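Local coordinates for reducing end xylose-releasing exo-oligoxylanase (Bacillus halodurans, PDB 1WU4), which hydrolyses xylo-oligosaccharides of three or more units, releasing xylose from the reducing end with inversion of anomeric configuration, at residues E6-R15 against D274-E282; A285-A296 against G330-A340. The protein carries 1 engineered substitution. One frame throughout, in Å; residues are numbered along the deposited sequence.

Overall arrangement
Interaction 1 fastens the N-terminal segment 6-15 to the C-terminal end of helix 265-278; interaction 2 sets the next helix in the chain, 282-295, against the loop between helices 320-329 and 340-348. Their centres lie about 17 Å apart, and the two contacts touch. A275 CB packs on A333 CB at 3.6 Å, joining helix 265-278 to the 330-340 loop, and R15 NE lies 3.6 Å from V335 CG1. Both contacts lie well off the middle of the (alpha/alpha)6 barrel enzyme, their centres about 18 and 19 Å from that of the chain. Neither reaches E70 and D263, the probable proton donor and acceptor, or the nickel ion at E27 and E30.

Interaction 1 of 2, residues E6-R15 against D274-E282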
loop_
_atom_site.group_PDB
_atom_site.type_symbol
_atom_site.label_atom_id
_atom_site.label_comp_id
_atom_site.label_asym_id
_atom_site.label_seq_id
_atom_site.Cartn_x
_atom_site.Cartn_y
_atom_site.Cartn_z
ATOM N N GLU A 6 -12.359 7.786 17.944
ATOM C CA GLU A 6 -12.477 8.426 16.606
ATOM C C GLU A 6 -11.120 8.481 15.909
ATOM O O GLU A 6 -10.079 8.585 16.558
ATOM C CB GLU A 6 -13.063 9.835 16.746
ATOM C CG GLU A 6 -12.316 10.732 17.715
ATOM C CD GLU A 6 -13.007 12.067 17.924
ATOM O OE1 GLU A 6 -13.212 12.797 16.930
ATOM O OE2 GLU A 6 -13.344 12.391 19.081
ATOM N N GLY A 7 -11.143 8.413 14.582
ATOM C CA GLY A 7 -9.911 8.430 13.813
ATOM C C GLY A 7 -9.195 9.764 13.718
ATOM O O GLY A 7 -9.759 10.819 14.017
ATOM N N ALA A 8 -7.937 9.706 13.289
ATOM C CA ALA A 8 -7.106 10.894 13.133
ATOM C C ALA A 8 -7.687 11.867 12.111
ATOM O O ALA A 8 -7.408 13.063 12.157
ATOM C CB ALA A 8 -5.700 10.486 12.727
ATOM N N PHE A 9 -8.484 11.353 11.179
ATOM C CA PHE A 9 -9.111 12.200 10.169
ATOM C C PHE A 9 -9.918 13.291 10.872
ATOM O O PHE A 9 -10.006 14.425 10.399
ATOM C CB PHE A 9 -10.043 11.361 9.291
ATOM C CG PHE A 9 -10.921 12.172 8.374
ATOM C CD1 PHE A 9 -10.442 12.641 7.155
ATOM C CD2 PHE A 9 -12.235 12.461 8.733
ATOM C CE1 PHE A 9 -11.260 13.385 6.305
ATOM C CE2 PHE A 9 -13.061 13.205 7.892
ATOM C CZ PHE A 9 -12.571 13.667 6.674
ATOM N N TYR A 10 -10.501 12.929 12.012
ATOM C CA TYR A 10 -11.330 13.844 12.794
ATOM C C TYR A 10 -10.560 14.624 13.860
ATOM O O TYR A 10 -10.700 15.841 13.967
ATOM C CB TYR A 10 -12.456 13.058 13.469
ATOM C CG TYR A 10 -13.306 12.260 12.504
ATOM C CD1 TYR A 10 -14.272 12.883 11.716
ATOM C CD2 TYR A 10 -13.127 10.884 12.365
ATOM C CE1 TYR A 10 -15.042 12.152 10.810
ATOM C CE2 TYR A 10 -13.889 10.146 11.463
ATOM C CZ TYR A 10 -14.843 10.785 10.690
ATOM O OH TYR A 10 -15.596 10.059 9.794
ATOM N N THR A 11 -9.750 13.920 14.643
ATOM C CA THR A 11 -8.981 14.543 15.721
ATOM C C THR A 11 -7.727 15.273 15.255
ATOM O O THR A 11 -7.244 16.183 15.930
ATOM C CB THR A 11 -8.535 13.501 16.750
ATOM O OG1 THR A 11 -7.572 12.629 16.147
ATOM C CG2 THR A 11 -9.717 12.680 17.230
ATOM N N ARG A 12 -7.200 14.858 14.108
ATOM C CA ARG A 12 -5.987 15.439 13.550
ATOM C C ARG A 12 -4.780 15.119 14.433
ATOM O O ARG A 12 -3.739 15.771 14.348
ATOM C CB ARG A 12 -6.142 16.955 13.364
ATOM C CG ARG A 12 -7.313 17.347 12.463
ATOM C CD ARG A 12 -7.301 16.557 11.154
ATOM N NE ARG A 12 -8.437 16.877 10.291
ATOM C CZ ARG A 12 -8.529 17.974 9.545
ATOM N NH1 ARG A 12 -7.549 18.867 9.551
ATOM N NH2 ARG A 12 -9.601 18.179 8.792
ATOM N N GLU A 13 -4.941 14.110 15.285
ATOM C CA GLU A 13 -3.875 13.644 16.167
ATOM C C GLU A 13 -3.631 12.171 15.845
ATOM O O GLU A 13 -4.564 11.364 15.833
ATOM C CB GLU A 13 -4.268 13.812 17.638
ATOM C CG GLU A 13 -4.241 15.255 18.115
ATOM C CD GLU A 13 -4.458 15.388 19.611
ATOM O OE1 GLU A 13 -4.366 16.523 20.126
ATOM O OE2 GLU A 13 -4.723 14.361 20.272
ATOM N N TYR A 14 -2.376 11.829 15.578
ATOM C CA TYR A 14 -2.010 10.466 15.216
ATOM C C TYR A 14 -1.364 9.718 16.367
ATOM O O TYR A 14 -0.483 10.237 17.048
ATOM C CB TYR A 14 -1.076 10.502 14.006
ATOM C CG TYR A 14 -1.742 11.117 12.800
ATOM C CD1 TYR A 14 -2.342 10.321 11.828
ATOM C CD2 TYR A 14 -1.844 12.502 12.671
ATOM C CE1 TYR A 14 -3.030 10.886 10.761
ATOM C CE2 TYR A 14 -2.533 13.078 11.610
ATOM C CZ TYR A 14 -3.126 12.263 10.660
ATOM O OH TYR A 14 -3.823 12.826 9.618
ATOM N N ARG A 15 -1.807 8.485 16.574
ATOM C CA ARG A 15 -1.285 7.668 17.656
ATOM C C ARG A 15 0.146 7.216 17.407
ATOM O O ARG A 15 0.472 6.714 16.332
ATOM C CB ARG A 15 -2.172 6.435 17.856
ATOM C CG ARG A 15 -1.784 5.583 19.058
ATOM C CD ARG A 15 -2.507 4.244 19.046
ATOM N NE ARG A 15 -3.959 4.397 19.020
ATOM C CZ ARG A 15 -4.701 4.749 20.066
ATOM N NH1 ARG A 15 -4.133 4.988 21.241
ATOM N NH2 ARG A 15 -6.015 4.866 19.934
ATOM N N ASP A 274 -6.354 2.114 8.266
ATOM C CA ASP A 274 -7.742 2.561 8.161
ATOM C C ASP A 274 -8.305 2.809 9.563
ATOM O O ASP A 274 -9.033 3.779 9.782
ATOM C CB ASP A 274 -8.586 1.515 7.415
ATOM C CG ASP A 274 -10.047 1.928 7.263
ATOM O OD1 ASP A 274 -10.318 3.122 7.034
ATOM O OD2 ASP A 274 -10.929 1.049 7.355
ATOM N N ALA A 275 -7.952 1.949 10.514
ATOM C CA ALA A 275 -8.432 2.107 11.883
ATOM C C ALA A 275 -7.903 3.403 12.482
ATOM O O ALA A 275 -8.635 4.132 13.151
ATOM C CB ALA A 275 -7.994 0.924 12.737
ATOM N N GLU A 276 -6.631 3.693 12.236
ATOM C CA GLU A 276 -6.023 4.909 12.764
ATOM C C GLU A 276 -6.617 6.168 12.146
ATOM O O GLU A 276 -6.933 7.126 12.852
ATOM C CB GLU A 276 -4.511 4.895 12.530
ATOM C CG GLU A 276 -3.780 6.140 13.031
ATOM C CD GLU A 276 -4.108 6.488 14.474
ATOM O OE1 GLU A 276 -4.394 5.565 15.264
ATOM O OE2 GLU A 276 -4.063 7.687 14.822
ATOM N N TRP A 277 -6.771 6.165 10.826
ATOM C CA TRP A 277 -7.313 7.322 10.124
ATOM C C TRP A 277 -8.811 7.549 10.309
ATOM O O TRP A 277 -9.242 8.665 10.605
ATOM C CB TRP A 277 -7.025 7.214 8.625
ATOM C CG TRP A 277 -5.611 7.530 8.223
ATOM C CD1 TRP A 277 -4.549 7.788 9.047
ATOM C CD2 TRP A 277 -5.111 7.612 6.884
ATOM N NE1 TRP A 277 -3.416 8.026 8.297
ATOM C CE2 TRP A 277 -3.736 7.922 6.968
ATOM C CE3 TRP A 277 -5.694 7.452 5.618
ATOM C CZ2 TRP A 277 -2.932 8.075 5.831
ATOM C CZ3 TRP A 277 -4.891 7.605 4.486
ATOM C CH2 TRP A 277 -3.527 7.912 4.604
ATOM N N PHE A 278 -9.608 6.501 10.138
ATOM C CA PHE A 278 -11.050 6.662 10.236
ATOM C C PHE A 278 -11.764 6.029 11.419
ATOM O O PHE A 278 -12.994 6.037 11.479
ATOM C CB PHE A 278 -11.677 6.226 8.912
ATOM C CG PHE A 278 -11.391 7.179 7.793
ATOM C CD1 PHE A 278 -12.122 8.358 7.669
ATOM C CD2 PHE A 278 -10.332 6.953 6.920
ATOM C CE1 PHE A 278 -11.798 9.299 6.699
ATOM C CE2 PHE A 278 -9.999 7.890 5.946
ATOM C CZ PHE A 278 -10.731 9.065 5.833
ATOM N N GLY A 279 -10.999 5.503 12.367
ATOM C CA GLY A 279 -11.602 4.916 13.550
ATOM C C GLY A 279 -11.573 3.406 13.633
ATOM O O GLY A 279 -11.667 2.702 12.626
ATOM N N GLY A 280 -11.449 2.905 14.855
ATOM C CA GLY A 280 -11.420 1.472 15.052
ATOM C C GLY A 280 -12.801 0.882 14.859
ATOM O O GLY A 280 -13.788 1.610 14.729
ATOM N N SER A 281 -12.870 -0.442 14.821
ATOM C CA SER A 281 -14.138 -1.139 14.663
ATOM C C SER A 281 -13.993 -2.496 15.325
ATOM O O SER A 281 -12.882 -3.006 15.478
ATOM C CB SER A 281 -14.491 -1.319 13.182
ATOM O OG SER A 281 -13.602 -2.216 12.540
ATOM N N GLU A 282 -15.114 -3.077 15.730
ATOM C CA GLU A 282 -15.082 -4.376 16.379
ATOM C C GLU A 282 -14.486 -5.412 15.431
ATOM O O GLU A 282 -13.640 -6.215 15.825
ATOM C CB GLU A 282 -16.494 -4.797 16.785
ATOM C CG GLU A 282 -16.542 -5.999 17.713
ATOM C CD GLU A 282 -16.037 -5.680 19.108
ATOM O OE1 GLU A 282 -15.967 -6.605 19.944
ATOM O OE2 GLU A 282 -15.715 -4.501 19.370
HETATM O O HOH W 1 -11.128 4.849 16.827
HETATM O O HOH W 2 -13.786 7.733 13.764
HETATM O O HOH W 3 -14.952 7.392 9.970
HETATM O O HOH W 4 -5.127 8.538 17.153
HETATM O O HOH W 5 -4.611 3.267 16.562
HETATM O O HOH W 6 -6.604 5.826 17.022
#
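F9 lies along the last turn of helix 265-278 and onto the ring of F278. Its CB is 3.1 Å from W277 O and makes an off-centre CH-pi contact with the F278 ring. Turning CG anti to the backbone N (chi1 170°) brings one face of the ring under F278 CE1, which sits toward its rim: CG meets F278 CE1 at 3.4 Å, CD1 touches both CE1 and CZ, and CD2 and the more distant CE1 of F9 brush that same F278 CE1. The two ring planes are inclined at 31°, an oblique pairing. Beside it, two helix ends satisfy each other: A8 N donates to E276 O at 2.8 Å, almost straight, and F9 N donates to a lone pair of W277 O at 2.9 Å. G7, the N-cap of helix 8-11, lets the chains close to 3.9 Å between its CA and that of G279. E276, bent at chi2, accepts R15 N on OE2 at 3.0 Å, from above the carboxylate plane. Two waters link its OE1 to R15 NE and NH2, supplementing a long salt bridge, while R15 NH1 pairs with E20. The edge of Y14 meets W277, whose NE1 bonds to F376 O; Y14 OH bonds to I378 N. Beyond the contact, F9 and F278 rest on helix 201-210, at L209 and E205, and W277 packs on L135 and F139 of helix 127-144.

Interaction 2 of 2, residues A285-A296 against G330-A340; sequences AEEINKIQAFFA and GSLASVDGPYA
N289 keeps CG beside its own backbone N (chi1 -72°), while S334 holds OG anti to its N (chi1 -169°), and the two side chains meet where the loop passes the helix. S334 OG donates to N289 OD1 at 2.7 Å, coming in tilted from the carbonyl plane. The same oxygen accepts a second proton from a water, which also donates to Q292 OE1 and accepts from Y339 N at 2.9 Å. One water thus ties two helix side chains to the loop backbone. Q292 runs out extended beyond CG toward the 3-10 turn, and its NE2 donates to S331 OG at 3.0 Å, with the hydroxyl lying in the amide plane. A second bond from NE2, to N327 O of helix 320-329, helps fix the rotation of this buried amide. In this (alpha/alpha)6 barrel of glycoside hydrolase family 8, residues 330-339 connect helix 320-329 to helix 340-348. The connection starts with a 3-10 turn and then reverses through a type I beta turn, S334 to G337, so that both its ends lie along helix 282-295. At the first end, I288 spreads its branches over the carbonyl of G330: CG1 and CG2 both approach G330 O, and CG1 also touches A333 CB at 3.8 Å. A285 CA comes 3.1 Å from A333 O in a CA-H...O contact. At the other end, Y339 lays its ring on the helix. A293 CA stands over one face in a CH-pi contact, 4.0 Å from the ring centroid, and P338 CB lies over the opposite face. A293 CB reaches Y339 CE2 at 3.6 Å, and farther along the helix A296 CB meets Y339 CE1 at 3.7 Å.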
loop_
_atom_site.group_PDB
_atom_site.type_symbol
_atom_site.label_atom_id
_atom_site.label_comp_id
_atom_site.label_asym_id
_atom_site.label_seq_id
_atom_site.Cartn_x
_atom_site.Cartn_y
_atom_site.Cartn_z
ATOM N N ALA A 285 -10.547 -5.000 14.997
ATOM C CA ALA A 285 -9.795 -5.424 16.173
ATOM C C ALA A 285 -9.790 -6.948 16.249
ATOM O O ALA A 285 -8.757 -7.566 16.508
ATOM C CB ALA A 285 -10.419 -4.837 17.435
ATOM N N GLU A 286 -10.947 -7.553 16.009
ATOM C CA GLU A 286 -11.059 -9.003 16.053
ATOM C C GLU A 286 -10.248 -9.670 14.943
ATOM O O GLU A 286 -9.661 -10.734 15.148
ATOM C CB GLU A 286 -12.532 -9.411 15.967
ATOM C CG GLU A 286 -13.322 -9.046 17.221
ATOM C CD GLU A 286 -14.824 -9.117 17.032
ATOM O OE1 GLU A 286 -15.551 -8.924 18.029
ATOM O OE2 GLU A 286 -15.280 -9.355 15.894
ATOM N N GLU A 287 -10.213 -9.039 13.774
ATOM C CA GLU A 287 -9.464 -9.569 12.636
ATOM C C GLU A 287 -7.965 -9.554 12.920
ATOM O O GLU A 287 -7.270 -10.541 12.674
ATOM C CB GLU A 287 -9.784 -8.748 11.382
ATOM C CG GLU A 287 -8.779 -8.857 10.234
ATOM C CD GLU A 287 -8.618 -10.259 9.676
ATOM O OE1 GLU A 287 -9.521 -11.106 9.849
ATOM O OE2 GLU A 287 -7.576 -10.515 9.037
ATOM N N ILE A 288 -7.468 -8.439 13.446
ATOM C CA ILE A 288 -6.049 -8.342 13.762
ATOM C C ILE A 288 -5.699 -9.332 14.874
ATOM O O ILE A 288 -4.639 -9.961 14.844
ATOM C CB ILE A 288 -5.662 -6.900 14.162
ATOM C CG1 ILE A 288 -5.815 -5.970 12.947
ATOM C CG2 ILE A 288 -4.236 -6.862 14.688
ATOM C CD1 ILE A 288 -5.061 -6.424 11.704
ATOM N N ASN A 289 -6.594 -9.492 15.846
ATOM C CA ASN A 289 -6.329 -10.442 16.919
ATOM C C ASN A 289 -6.214 -11.856 16.354
ATOM O O ASN A 289 -5.406 -12.648 16.829
ATOM C CB ASN A 289 -7.429 -10.397 17.984
ATOM C CG ASN A 289 -7.372 -9.141 18.826
ATOM O OD1 ASN A 289 -6.370 -8.422 18.827
ATOM N ND2 ASN A 289 -8.443 -8.879 19.566
ATOM N N LYS A 290 -7.020 -12.168 15.341
ATOM C CA LYS A 290 -6.980 -13.488 14.715
ATOM C C LYS A 290 -5.637 -13.737 14.031
ATOM O O LYS A 290 -5.017 -14.788 14.224
ATOM C CB LYS A 290 -8.100 -13.632 13.678
ATOM C CG LYS A 290 -9.507 -13.677 14.251
ATOM C CD LYS A 290 -10.536 -13.761 13.132
ATOM C CE LYS A 290 -11.946 -13.590 13.669
ATOM N NZ LYS A 290 -12.958 -13.571 12.576
ATOM N N ILE A 291 -5.192 -12.776 13.225
ATOM C CA ILE A 291 -3.925 -12.917 12.520
ATOM C C ILE A 291 -2.765 -13.036 13.503
ATOM O O ILE A 291 -1.918 -13.921 13.376
ATOM C CB ILE A 291 -3.645 -11.712 11.597
ATOM C CG1 ILE A 291 -4.733 -11.595 10.529
ATOM C CG2 ILE A 291 -2.282 -11.881 10.935
ATOM C CD1 ILE A 291 -4.560 -10.386 9.622
ATOM N N GLN A 292 -2.730 -12.143 14.486
ATOM C CA GLN A 292 -1.654 -12.177 15.463
ATOM C C GLN A 292 -1.700 -13.462 16.289
ATOM O O GLN A 292 -0.659 -14.039 16.602
ATOM C CB GLN A 292 -1.709 -10.925 16.345
ATOM C CG GLN A 292 -1.479 -9.637 15.544
ATOM C CD GLN A 292 -1.318 -8.402 16.416
ATOM O OE1 GLN A 292 -1.745 -8.375 17.572
ATOM N NE2 GLN A 292 -0.713 -7.360 15.853
ATOM N N ALA A 293 -2.900 -13.926 16.625
ATOM C CA ALA A 293 -3.020 -15.164 17.386
ATOM C C ALA A 293 -2.441 -16.314 16.561
ATOM O O ALA A 293 -1.759 -17.193 17.091
ATOM C CB ALA A 293 -4.484 -15.439 17.722
ATOM N N PHE A 294 -2.703 -16.300 15.257
ATOM C CA PHE A 294 -2.205 -17.345 14.377
ATOM C C PHE A 294 -0.680 -17.414 14.366
ATOM O O PHE A 294 -0.099 -18.501 14.327
ATOM C CB PHE A 294 -2.704 -17.124 12.948
ATOM C CG PHE A 294 -2.244 -18.178 11.988
ATOM C CD1 PHE A 294 -2.817 -19.444 12.002
ATOM C CD2 PHE A 294 -1.207 -17.921 11.095
ATOM C CE1 PHE A 294 -2.366 -20.440 11.143
ATOM C CE2 PHE A 294 -0.747 -18.913 10.232
ATOM C CZ PHE A 294 -1.329 -20.176 10.255
ATOM N N PHE A 295 -0.032 -16.255 14.403
ATOM C CA PHE A 295 1.424 -16.210 14.374
ATOM C C PHE A 295 2.103 -16.183 15.740
ATOM O O PHE A 295 3.329 -16.250 15.825
ATOM C CB PHE A 295 1.881 -15.009 13.537
ATOM C CG PHE A 295 1.702 -15.209 12.059
ATOM C CD1 PHE A 295 2.513 -16.107 11.371
ATOM C CD2 PHE A 295 0.703 -14.536 11.360
ATOM C CE1 PHE A 295 2.332 -16.338 10.008
ATOM C CE2 PHE A 295 0.511 -14.759 9.997
ATOM C CZ PHE A 295 1.327 -15.663 9.319
ATOM N N ALA A 296 1.308 -16.120 16.804
ATOM C CA ALA A 296 1.839 -16.061 18.165
ATOM C C ALA A 296 2.797 -17.192 18.532
ATOM O O ALA A 296 3.775 -16.973 19.252
ATOM C CB ALA A 296 0.685 -16.022 19.163
ATOM N N GLY A 330 -0.584 -3.717 11.928
ATOM C CA GLY A 330 -1.960 -4.092 12.194
ATOM C C GLY A 330 -2.390 -3.770 13.612
ATOM O O GLY A 330 -3.578 -3.592 13.876
ATOM N N SER A 331 -1.429 -3.692 14.528
ATOM C CA SER A 331 -1.732 -3.392 15.925
ATOM C C SER A 331 -2.479 -2.072 16.109
ATOM O O SER A 331 -3.126 -1.862 17.132
ATOM C CB SER A 331 -0.448 -3.377 16.757
ATOM O OG SER A 331 0.135 -4.667 16.814
ATOM N N LEU A 332 -2.400 -1.179 15.126
ATOM C CA LEU A 332 -3.104 0.096 15.227
ATOM C C LEU A 332 -4.617 -0.125 15.258
ATOM O O LEU A 332 -5.370 0.753 15.677
ATOM C CB LEU A 332 -2.732 1.009 14.053
ATOM C CG LEU A 332 -1.325 1.614 14.094
ATOM C CD1 LEU A 332 -0.986 2.212 12.739
ATOM C CD2 LEU A 332 -1.247 2.674 15.184
ATOM N N ALA A 333 -5.055 -1.302 14.815
ATOM C CA ALA A 333 -6.476 -1.638 14.802
ATOM C C ALA A 333 -6.893 -2.451 16.028
ATOM O O ALA A 333 -8.063 -2.794 16.178
ATOM C CB ALA A 333 -6.823 -2.402 13.527
ATOM N N SER A 334 -5.938 -2.761 16.899
ATOM C CA SER A 334 -6.233 -3.517 18.117
ATOM C C SER A 334 -5.147 -3.194 19.135
ATOM O O SER A 334 -4.371 -4.063 19.538
ATOM C CB SER A 334 -6.248 -5.017 17.826
ATOM O OG SER A 334 -6.785 -5.733 18.927
ATOM N N VAL A 335 -5.102 -1.933 19.553
ATOM C CA VAL A 335 -4.085 -1.482 20.494
ATOM C C VAL A 335 -4.097 -2.208 21.836
ATOM O O VAL A 335 -3.072 -2.278 22.515
ATOM C CB VAL A 335 -4.195 0.039 20.735
ATOM C CG1 VAL A 335 -4.030 0.783 19.418
ATOM C CG2 VAL A 335 -5.526 0.373 21.371
ATOM N N ASP A 336 -5.250 -2.749 22.216
ATOM C CA ASP A 336 -5.371 -3.476 23.477
ATOM C C ASP A 336 -5.421 -4.981 23.243
ATOM O O ASP A 336 -5.740 -5.749 24.152
ATOM C CB ASP A 336 -6.630 -3.035 24.228
ATOM C CG ASP A 336 -6.589 -1.574 24.629
ATOM O OD1 ASP A 336 -5.626 -1.172 25.317
ATOM O OD2 ASP A 336 -7.521 -0.827 24.261
ATOM N N GLY A 337 -5.106 -5.399 22.022
ATOM C CA GLY A 337 -5.122 -6.812 21.690
ATOM C C GLY A 337 -4.112 -7.598 22.502
ATOM O O GLY A 337 -3.096 -7.051 22.926
ATOM N N PRO A 338 -4.357 -8.894 22.729
ATOM C CA PRO A 338 -3.434 -9.725 23.509
ATOM C C PRO A 338 -2.021 -9.868 22.941
ATOM O O PRO A 338 -1.078 -10.128 23.687
ATOM C CB PRO A 338 -4.173 -11.063 23.603
ATOM C CG PRO A 338 -5.020 -11.084 22.366
ATOM C CD PRO A 338 -5.530 -9.672 22.291
ATOM N N TYR A 339 -1.866 -9.682 21.634
ATOM C CA TYR A 339 -0.557 -9.825 20.998
ATOM C C TYR A 339 -0.042 -8.535 20.374
ATOM O O TYR A 339 1.014 -8.536 19.735
ATOM C CB TYR A 339 -0.632 -10.900 19.911
ATOM C CG TYR A 339 -1.378 -12.135 20.354
ATOM C CD1 TYR A 339 -0.764 -13.101 21.149
ATOM C CD2 TYR A 339 -2.720 -12.313 20.019
ATOM C CE1 TYR A 339 -1.473 -14.218 21.603
ATOM C CE2 TYR A 339 -3.437 -13.417 20.466
ATOM C CZ TYR A 339 -2.807 -14.365 21.258
ATOM O OH TYR A 339 -3.520 -15.452 21.711
ATOM N N ALA A 340 -0.771 -7.441 20.555
ATOM C CA ALA A 340 -0.380 -6.161 19.966
ATOM C C ALA A 340 1.028 -5.720 20.354
ATOM O O ALA A 340 1.849 -5.402 19.490
ATOM C CB ALA A 340 -1.391 -5.085 20.345
HETATM O O HOH W 7 -3.625 -8.859 19.445
#